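Local coordinates for outer membrane porin protein 32 (Delftia acidovorans, PDB 2FGQ), which forms anion-selective channels across the bacterial outer membrane as a homotrimeric porin, at residues G234-S246 with K256-D268. Residues are numbered along the deposited sequence; the frame is centred on the assembly and turned at random.
Sequences GDIKTNSYMLGAS and KLQYALYDQKAID. With SO4 (sulfate ion), chain F.
Tyr241 and Leu261 lie side by side on one face of the sheet, Leu261 CD1 3.6 Å from Tyr241 CD1 and well out of the ring plane. With Tyr241 CG anti to the carbonyl carbon (chi1 -51°), the ring lies alongside Leu261, whose O is at the ring edge, in its plane. From here the phenol reaches one water, 2.7 Å from Tyr241 OH, which donates to Asp263 OD2 and accepts from Asn239 ND2. Asn239 OD1 takes a hydrogen bond from Gln225 NE2 on the neighbouring strand 218-230, which holds the amide with ND2 towards the water. Asp263 OD2 is gripped a second time by Lys265 NZ at 2.8 Å, which approaches from above the carboxylate plane in a salt bridge. The long lysine bends at chi2 (-65°) to get back to the acid.

Beneath these side chains run the backbone bonds of a beta hairpin, strands 235-249 and 253-264, neighbours in the 16-stranded antiparallel porin barrel. Paired N-H and C=O groups bind at Asn239-Asp263, Tyr241-Leu261, Leu243-Tyr259 and Ala245-Leu257; Tyr259 N to Leu243 O, 2.8 Å, is almost straight at 179°. Leu243, Leu257, Ala245 and the rings of Tyr241 and Tyr259 are on the outer surface, where apolar groups probably meet lipid; Asn239 and Asp263 lie nearer the end of the strands.

The other face looks into the barrel. Here Ser240 OG sits 3.4 Å from Tyr262 CD1, at the ring edge and in its plane; serine is small enough to lie beside the phenol, whose OH is hydrogen-bonded to Met116. Met242 crosses Gln258, their CG atoms 3.5 Å apart. Glycine fits at 244, since a CB there would crowd Leu257 O. The extended chain of Lys256 carries NZ, also hydrogen-bonded to Leu106 O, to within 2.7 Å of O2 of a sulfate ion, probably from the crystallisation liquor, that Arg329 also binds.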
# COMPACT_ATOMS: atom_id res chain seq x y z
N GLY A 234 -32.43 10.17 -23.32
CA GLY A 234 -31.20 10.85 -23.63
C GLY A 234 -30.02 9.90 -23.67
O GLY A 234 -30.02 8.86 -23.00
N ASP A 235 -29.01 10.28 -24.46
CA ASP A 235 -27.85 9.44 -24.62
C ASP A 235 -26.61 10.24 -25.00
O ASP A 235 -26.70 11.28 -25.65
CB ASP A 235 -28.18 8.36 -25.63
CG ASP A 235 -28.18 8.84 -27.01
OD1 ASP A 235 -27.19 8.56 -27.71
OD2 ASP A 235 -29.11 9.50 -27.51
N ILE A 236 -25.47 9.77 -24.51
CA ILE A 236 -24.17 10.28 -24.90
C ILE A 236 -23.50 9.15 -25.64
O ILE A 236 -23.11 8.14 -25.03
CB ILE A 236 -23.36 10.74 -23.64
CG1 ILE A 236 -24.05 11.97 -23.05
CG2 ILE A 236 -21.90 11.04 -24.01
CD1 ILE A 236 -23.45 12.50 -21.78
N LYS A 237 -23.43 9.30 -26.96
CA LYS A 237 -22.97 8.27 -27.87
C LYS A 237 -21.66 8.74 -28.50
O LYS A 237 -21.57 9.85 -28.97
CB LYS A 237 -24.03 7.99 -28.96
CG LYS A 237 -23.62 6.91 -29.91
CD LYS A 237 -24.85 6.40 -30.71
CE LYS A 237 -25.02 7.15 -31.94
NZ LYS A 237 -26.30 6.65 -32.66
N THR A 238 -20.69 7.83 -28.58
CA THR A 238 -19.42 8.11 -29.18
C THR A 238 -19.01 6.93 -30.06
O THR A 238 -19.06 5.78 -29.61
CB THR A 238 -18.35 8.29 -28.08
OG1 THR A 238 -18.76 9.31 -27.15
CG2 THR A 238 -17.03 8.79 -28.68
N ASN A 239 -18.64 7.22 -31.31
CA ASN A 239 -18.07 6.25 -32.22
C ASN A 239 -16.57 6.50 -32.30
O ASN A 239 -16.14 7.63 -32.63
CB ASN A 239 -18.71 6.40 -33.61
CG ASN A 239 -20.20 6.07 -33.62
OD1 ASN A 239 -20.69 5.27 -32.84
ND2 ASN A 239 -20.93 6.68 -34.58
N SER A 240 -15.79 5.45 -32.08
CA SER A 240 -14.33 5.56 -32.04
C SER A 240 -13.71 4.60 -33.03
O SER A 240 -14.15 3.46 -33.15
CB SER A 240 -13.80 5.26 -30.63
OG SER A 240 -14.35 6.14 -29.64
N TYR A 241 -12.72 5.05 -33.76
CA TYR A 241 -12.11 4.29 -34.85
C TYR A 241 -10.60 4.39 -34.76
O TYR A 241 -10.08 5.43 -34.40
CB TYR A 241 -12.48 4.92 -36.20
CG TYR A 241 -13.95 5.19 -36.45
CD1 TYR A 241 -14.59 6.29 -35.92
CD2 TYR A 241 -14.68 4.37 -37.28
CE1 TYR A 241 -15.92 6.55 -36.18
CE2 TYR A 241 -16.03 4.62 -37.55
CZ TYR A 241 -16.64 5.72 -36.98
OH TYR A 241 -17.97 6.00 -37.24
N MET A 242 -9.89 3.32 -35.09
CA MET A 242 -8.41 3.36 -35.08
C MET A 242 -7.87 2.41 -36.15
O MET A 242 -8.46 1.35 -36.40
CB MET A 242 -7.93 2.99 -33.68
CG MET A 242 -6.53 2.60 -33.43
SD MET A 242 -6.61 0.96 -32.40
CE MET A 242 -6.04 0.09 -33.83
N LEU A 243 -6.79 2.84 -36.78
CA LEU A 243 -6.02 2.03 -37.71
C LEU A 243 -4.57 2.31 -37.44
O LEU A 243 -4.16 3.46 -37.33
CB LEU A 243 -6.32 2.41 -39.18
CG LEU A 243 -5.78 1.46 -40.25
CD1 LEU A 243 -6.25 0.04 -40.06
CD2 LEU A 243 -6.22 1.93 -41.61
N GLY A 244 -3.79 1.24 -37.33
CA GLY A 244 -2.37 1.36 -37.09
C GLY A 244 -1.54 0.31 -37.77
O GLY A 244 -2.03 -0.75 -38.19
N ALA A 245 -0.25 0.60 -37.83
CA ALA A 245 0.72 -0.34 -38.35
C ALA A 245 1.99 -0.28 -37.52
O ALA A 245 2.35 0.77 -36.99
CB ALA A 245 1.04 -0.04 -39.77
N SER A 246 2.67 -1.40 -37.43
CA SER A 246 3.97 -1.46 -36.79
C SER A 246 4.90 -2.30 -37.66
O SER A 246 4.45 -3.07 -38.50
CB SER A 246 3.91 -2.08 -35.40
OG SER A 246 3.39 -3.39 -35.43
N LYS A 256 6.02 2.33 -34.88
CA LYS A 256 4.57 2.22 -34.80
C LYS A 256 3.91 3.52 -35.22
O LYS A 256 4.36 4.60 -34.87
CB LYS A 256 4.09 1.91 -33.36
CG LYS A 256 4.71 0.75 -32.66
CD LYS A 256 4.37 0.86 -31.16
CE LYS A 256 5.12 -0.09 -30.35
NZ LYS A 256 4.52 -0.09 -28.98
N LEU A 257 2.80 3.42 -35.95
CA LEU A 257 2.03 4.56 -36.39
C LEU A 257 0.55 4.23 -36.25
O LEU A 257 0.10 3.18 -36.71
CB LEU A 257 2.35 4.81 -37.87
CG LEU A 257 2.31 6.13 -38.61
CD1 LEU A 257 1.77 6.06 -40.06
CD2 LEU A 257 1.94 7.36 -37.90
N GLN A 258 -0.20 5.12 -35.61
CA GLN A 258 -1.62 4.87 -35.39
C GLN A 258 -2.42 6.14 -35.58
O GLN A 258 -2.00 7.22 -35.16
CB GLN A 258 -1.83 4.34 -33.98
CG GLN A 258 -3.17 3.68 -33.75
CD GLN A 258 -3.15 2.82 -32.47
OE1 GLN A 258 -3.61 3.27 -31.41
NE2 GLN A 258 -2.62 1.62 -32.58
N TYR A 259 -3.55 5.99 -36.26
CA TYR A 259 -4.50 7.06 -36.47
C TYR A 259 -5.80 6.70 -35.77
O TYR A 259 -6.24 5.56 -35.84
CB TYR A 259 -4.78 7.23 -38.00
CG TYR A 259 -5.92 8.19 -38.28
CD1 TYR A 259 -5.72 9.55 -38.29
CD2 TYR A 259 -7.23 7.71 -38.45
CE1 TYR A 259 -6.78 10.43 -38.49
CE2 TYR A 259 -8.29 8.58 -38.67
CZ TYR A 259 -8.06 9.94 -38.68
OH TYR A 259 -9.11 10.81 -38.88
N ALA A 260 -6.44 7.67 -35.12
CA ALA A 260 -7.73 7.45 -34.48
C ALA A 260 -8.64 8.65 -34.70
O ALA A 260 -8.21 9.78 -34.92
CB ALA A 260 -7.56 7.18 -32.99
N LEU A 261 -9.93 8.35 -34.69
CA LEU A 261 -10.97 9.34 -34.80
C LEU A 261 -12.03 9.06 -33.71
O LEU A 261 -12.47 7.92 -33.56
CB LEU A 261 -11.60 9.22 -36.19
CG LEU A 261 -12.75 10.17 -36.55
CD1 LEU A 261 -14.03 9.82 -35.99
CD2 LEU A 261 -12.48 11.59 -36.28
N TYR A 262 -12.47 10.12 -33.03
CA TYR A 262 -13.49 10.06 -32.00
C TYR A 262 -14.62 11.01 -32.38
O TYR A 262 -14.45 12.23 -32.39
CB TYR A 262 -12.88 10.42 -30.64
CG TYR A 262 -11.64 9.63 -30.37
CD1 TYR A 262 -11.73 8.30 -30.06
CD2 TYR A 262 -10.38 10.19 -30.52
CE1 TYR A 262 -10.60 7.53 -29.84
CE2 TYR A 262 -9.23 9.44 -30.29
CZ TYR A 262 -9.35 8.11 -29.94
OH TYR A 262 -8.24 7.33 -29.75
N ASP A 263 -15.75 10.41 -32.69
CA ASP A 263 -16.94 11.12 -33.11
C ASP A 263 -17.91 11.19 -31.95
O ASP A 263 -18.61 10.23 -31.63
CB ASP A 263 -17.55 10.44 -34.32
CG ASP A 263 -18.67 11.24 -34.93
OD1 ASP A 263 -18.98 12.36 -34.44
OD2 ASP A 263 -19.29 10.80 -35.91
N GLN A 264 -17.91 12.35 -31.29
CA GLN A 264 -18.59 12.58 -30.04
C GLN A 264 -19.95 13.20 -30.33
O GLN A 264 -20.07 14.41 -30.46
CB GLN A 264 -17.73 13.50 -29.17
CG GLN A 264 -16.39 12.86 -28.87
CD GLN A 264 -15.30 13.89 -28.62
OE1 GLN A 264 -14.53 14.29 -29.55
NE2 GLN A 264 -15.21 14.33 -27.37
N LYS A 265 -20.96 12.36 -30.45
CA LYS A 265 -22.28 12.81 -30.94
C LYS A 265 -22.97 13.79 -30.04
O LYS A 265 -23.71 14.65 -30.52
CB LYS A 265 -23.23 11.64 -31.24
CG LYS A 265 -22.66 10.67 -32.21
CD LYS A 265 -22.44 11.28 -33.58
CE LYS A 265 -22.35 10.23 -34.66
NZ LYS A 265 -22.08 10.84 -36.00
N ALA A 266 -22.73 13.71 -28.74
CA ALA A 266 -23.45 14.56 -27.83
C ALA A 266 -23.03 16.02 -27.95
O ALA A 266 -23.80 16.89 -27.53
CB ALA A 266 -23.28 14.07 -26.38
N ILE A 267 -21.84 16.29 -28.47
CA ILE A 267 -21.37 17.65 -28.70
C ILE A 267 -21.15 17.93 -30.19
O ILE A 267 -20.53 18.94 -30.55
CB ILE A 267 -20.07 17.92 -27.84
CG1 ILE A 267 -19.00 16.86 -28.15
CG2 ILE A 267 -20.43 17.91 -26.38
CD1 ILE A 267 -17.63 17.24 -27.73
N ASP A 268 -21.64 17.05 -31.06
CA ASP A 268 -21.48 17.13 -32.52
C ASP A 268 -20.05 17.52 -32.91
O ASP A 268 -19.85 18.43 -33.70
CB ASP A 268 -22.48 18.13 -33.18
CG ASP A 268 -22.33 18.20 -34.75
OD1 ASP A 268 -22.51 19.30 -35.36
OD2 ASP A 268 -22.00 17.20 -35.47
S SO4 F . 6.16 -2.98 -27.48
O1 SO4 F . 7.61 -3.21 -27.39
O2 SO4 F . 5.82 -2.49 -28.82
O3 SO4 F . 5.47 -4.25 -27.26
O4 SO4 F . 5.74 -2.01 -26.46
O HOH W 1 -20.72 12.05 -27.29
O HOH W 2 -19.29 8.21 -36.61